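Local coordinates for protein alginate lyase (Chitinophaga sp. MD30, PDB 6KCW) that cleaves the polysaccharide alginate as a lyase, a bacterial member of polysaccharide lyase family 36, at residues F80-W86 against I157-T161. Sequence-based numbering, arbitrary orientation.
Sequences FHSQFDW and ITKGT
Lys-159 and Trp-86 both set CG anti to their own carbonyl carbon (chi1 -54° and -66°), and from there the extended lysine chain runs over one face of the indole. Its CG lies 3.4 Å from Trp-86 CZ2, and CE the same distance from Trp-86 NE1. The ammonium ends above the five-membered ring, NZ 4.5 Å from its centroid: a cation-pi contact, with CE over the same face, offset toward the rim. NZ also donates to Phe-84 O, a bond modelled so short that its exact length is doubtful, and a water links it to Trp-86 N. Replacing Trp-86 by an alanine would probably strip the lysine of its aromatic bed and set its chain freer to turn. The far rim of the indole reaches Ile-157, CH2 to CG1 3.9 Å, and its CZ3 sits over the face of Phe-80. Gly-160, whose positive phi favours glycine in the type II turn from Thr-158 to Thr-161, donates from N to Phe-80 O at 2.8 Å. Both loops cross between the two antiparallel sheets, consistent with a concanavalin-type beta-sandwich, and meet where strand 71-80 ends and strand 162-170 begins, Val-128 of strand 128-135 touching both Trp-86 and Ile-157.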
ATOM      1  N   PHE A  80       5.601  -8.929  -9.459  1.00 41.36           N
ATOM      2  CA  PHE A  80       6.288  -9.873  -8.591  1.00 44.11           C
ATOM      3  C   PHE A  80       7.395 -10.552  -9.380  1.00 48.64           C
ATOM      4  O   PHE A  80       7.252 -10.818 -10.577  1.00 49.11           O
ATOM      5  CB  PHE A  80       5.323 -10.913  -8.028  1.00 41.55           C
ATOM      6  CG  PHE A  80       4.373 -10.360  -7.021  1.00 40.93           C
ATOM      7  CD1 PHE A  80       3.152  -9.824  -7.421  1.00 35.41           C
ATOM      8  CD2 PHE A  80       4.694 -10.374  -5.667  1.00 39.95           C
ATOM      9  CE1 PHE A  80       2.278  -9.307  -6.491  1.00 37.41           C
ATOM     10  CE2 PHE A  80       3.829  -9.858  -4.730  1.00 36.75           C
ATOM     11  CZ  PHE A  80       2.617  -9.328  -5.134  1.00 39.63           C
ATOM     12  N   HIS A  81       8.507 -10.812  -8.703  1.00 44.96           N
ATOM     13  CA  HIS A  81       9.654 -11.433  -9.328  1.00 45.77           C
ATOM     14  C   HIS A  81       9.270 -12.766  -9.970  1.00 47.14           C
ATOM     15  O   HIS A  81       8.218 -13.349  -9.698  1.00 46.25           O
ATOM     16  CB  HIS A  81      10.758 -11.634  -8.296  1.00 45.78           C
ATOM     17  CG  HIS A  81      12.019 -12.205  -8.858  1.00 48.66           C
ATOM     18  ND1 HIS A  81      12.275 -13.558  -8.883  1.00 49.46           N
ATOM     19  CD2 HIS A  81      13.099 -11.606  -9.414  1.00 47.78           C
ATOM     20  CE1 HIS A  81      13.461 -13.768  -9.426  1.00 49.13           C
ATOM     21  NE2 HIS A  81      13.980 -12.600  -9.758  1.00 45.84           N
ATOM     22  N   SER A  82      10.169 -13.253 -10.825  1.00 49.73           N
ATOM     23  CA  SER A  82       9.903 -14.455 -11.607  1.00 54.56           C
ATOM     24  C   SER A  82       9.678 -15.668 -10.714  1.00 51.92           C
ATOM     25  O   SER A  82       8.761 -16.462 -10.953  1.00 52.00           O
ATOM     26  CB  SER A  82      11.067 -14.705 -12.568  1.00 56.67           C
ATOM     27  OG  SER A  82      10.703 -15.635 -13.569  1.00 65.78           O
ATOM     28  N   GLN A  83      10.515 -15.839  -9.695  1.00 49.56           N
ATOM     29  CA  GLN A  83      10.371 -16.924  -8.731  1.00 51.18           C
ATOM     30  C   GLN A  83       9.946 -16.403  -7.369  1.00 47.47           C
ATOM     31  O   GLN A  83      10.431 -16.869  -6.340  1.00 51.98           O
ATOM     32  CB  GLN A  83      11.668 -17.713  -8.579  1.00 56.64           C
ATOM     33  CG  GLN A  83      11.949 -18.669  -9.699  1.00 55.69           C
ATOM     34  CD  GLN A  83      13.022 -18.139 -10.590  1.00 62.00           C
ATOM     35  OE1 GLN A  83      14.170 -17.969 -10.164  1.00 70.25           O
ATOM     36  NE2 GLN A  83      12.664 -17.845 -11.836  1.00 67.50           N
ATOM     37  N   PHE A  84       9.063 -15.413  -7.349  1.00 46.90           N
ATOM     38  CA  PHE A  84       8.568 -14.911  -6.079  1.00 45.98           C
ATOM     39  C   PHE A  84       7.889 -16.040  -5.311  1.00 45.64           C
ATOM     40  O   PHE A  84       7.185 -16.871  -5.889  1.00 45.12           O
ATOM     41  CB  PHE A  84       7.602 -13.756  -6.317  1.00 43.31           C
ATOM     42  CG  PHE A  84       7.192 -13.046  -5.066  1.00 44.28           C
ATOM     43  CD1 PHE A  84       7.943 -11.993  -4.581  1.00 41.94           C
ATOM     44  CD2 PHE A  84       6.051 -13.434  -4.373  1.00 42.53           C
ATOM     45  CE1 PHE A  84       7.573 -11.335  -3.428  1.00 41.39           C
ATOM     46  CE2 PHE A  84       5.669 -12.780  -3.225  1.00 44.27           C
ATOM     47  CZ  PHE A  84       6.431 -11.726  -2.745  1.00 44.48           C
ATOM     48  N   ASP A  85       8.125 -16.094  -4.010  1.00 43.15           N
ATOM     49  CA  ASP A  85       7.523 -17.122  -3.166  1.00 44.95           C
ATOM     50  C   ASP A  85       6.286 -16.510  -2.528  1.00 44.87           C
ATOM     51  O   ASP A  85       6.383 -15.722  -1.580  1.00 47.52           O
ATOM     52  CB  ASP A  85       8.513 -17.639  -2.122  1.00 43.78           C
ATOM     53  CG  ASP A  85       7.918 -18.734  -1.236  1.00 51.23           C
ATOM     54  OD1 ASP A  85       6.851 -19.302  -1.589  1.00 54.55           O
ATOM     55  OD2 ASP A  85       8.522 -19.025  -0.179  1.00 51.58           O
ATOM     56  N   TRP A  86       5.117 -16.884  -3.051  1.00 46.45           N
ATOM     57  CA  TRP A  86       3.863 -16.305  -2.578  1.00 45.79           C
ATOM     58  C   TRP A  86       3.748 -16.388  -1.063  1.00 44.91           C
ATOM     59  O   TRP A  86       3.420 -15.401  -0.398  1.00 43.32           O
ATOM     60  CB  TRP A  86       2.677 -17.018  -3.218  1.00 44.20           C
ATOM     61  CG  TRP A  86       2.518 -16.854  -4.694  1.00 45.39           C
ATOM     62  CD1 TRP A  86       2.332 -17.850  -5.603  1.00 41.71           C
ATOM     63  CD2 TRP A  86       2.470 -15.624  -5.430  1.00 44.01           C
ATOM     64  NE1 TRP A  86       2.180 -17.324  -6.852  1.00 46.02           N
ATOM     65  CE2 TRP A  86       2.263 -15.957  -6.779  1.00 46.64           C
ATOM     66  CE3 TRP A  86       2.583 -14.273  -5.078  1.00 43.42           C
ATOM     67  CZ2 TRP A  86       2.167 -14.991  -7.784  1.00 46.67           C
ATOM     68  CZ3 TRP A  86       2.495 -13.317  -6.071  1.00 42.62           C
ATOM     69  CH2 TRP A  86       2.289 -13.679  -7.410  1.00 45.68           C
ATOM     70  N   ILE A 157      -3.346 -14.463  -9.660  1.00 48.74           N
ATOM     71  CA  ILE A 157      -2.394 -13.563 -10.314  1.00 47.45           C
ATOM     72  C   ILE A 157      -1.176 -14.396 -10.680  1.00 45.25           C
ATOM     73  O   ILE A 157      -1.039 -15.527 -10.202  1.00 50.70           O
ATOM     74  CB  ILE A 157      -2.002 -12.370  -9.416  1.00 47.36           C
ATOM     75  CG1 ILE A 157      -1.511 -12.848  -8.046  1.00 46.14           C
ATOM     76  CG2 ILE A 157      -3.172 -11.422  -9.241  1.00 51.21           C
ATOM     77  CD1 ILE A 157      -1.148 -11.713  -7.098  1.00 44.73           C
ATOM     78  N   THR A 158      -0.280 -13.852 -11.512  1.00 44.03           N
ATOM     79  CA  THR A 158       0.882 -14.590 -11.997  1.00 47.42           C
ATOM     80  C   THR A 158       2.177 -13.838 -11.702  1.00 46.03           C
ATOM     81  O   THR A 158       2.205 -12.605 -11.662  1.00 45.68           O
ATOM     82  CB  THR A 158       0.792 -14.843 -13.505  1.00 45.98           C
ATOM     83  OG1 THR A 158       0.638 -13.590 -14.182  1.00 49.84           O
ATOM     84  CG2 THR A 158      -0.394 -15.747 -13.835  1.00 44.49           C
ATOM     85  N   LYS A 159       3.256 -14.593 -11.515  1.00 47.34           N
ATOM     86  CA  LYS A 159       4.554 -13.980 -11.272  1.00 46.04           C
ATOM     87  C   LYS A 159       5.127 -13.418 -12.567  1.00 51.21           C
ATOM     88  O   LYS A 159       4.788 -13.848 -13.677  1.00 53.12           O
ATOM     89  CB  LYS A 159       5.532 -14.991 -10.675  1.00 48.78           C
ATOM     90  CG  LYS A 159       5.023 -15.691  -9.423  1.00 48.24           C
ATOM     91  CD  LYS A 159       6.027 -16.707  -8.871  1.00 45.80           C
ATOM     92  CE  LYS A 159       5.290 -17.775  -8.071  1.00 49.38           C
ATOM     93  NZ  LYS A 159       6.189 -18.579  -7.188  1.00 49.63           N
ATOM     94  N   GLY A 160       6.008 -12.435 -12.422  1.00 50.12           N
ATOM     95  CA  GLY A 160       6.597 -11.839 -13.604  1.00 48.51           C
ATOM     96  C   GLY A 160       5.647 -11.025 -14.450  1.00 44.86           C
ATOM     97  O   GLY A 160       5.979 -10.697 -15.587  1.00 51.85           O
ATOM     98  N   THR A 161       4.480 -10.664 -13.923  1.00 48.81           N
ATOM     99  CA  THR A 161       3.446  -9.954 -14.673  1.00 46.47           C
ATOM    100  C   THR A 161       3.253  -8.563 -14.090  1.00 45.78           C
ATOM    101  O   THR A 161       3.053  -8.422 -12.878  1.00 46.18           O
ATOM    102  CB  THR A 161       2.119 -10.704 -14.606  1.00 46.46           C
ATOM    103  OG1 THR A 161       2.295 -12.043 -15.089  1.00 45.96           O
ATOM    104  CG2 THR A 161       1.058  -9.980 -15.442  1.00 47.56           C
TER
HETATM  105  O   HOH W   1       3.764 -10.654 -11.145  1.00 38.57           O
HETATM  106  O   HOH W   2       5.047 -19.695  -4.447  1.00 51.05           O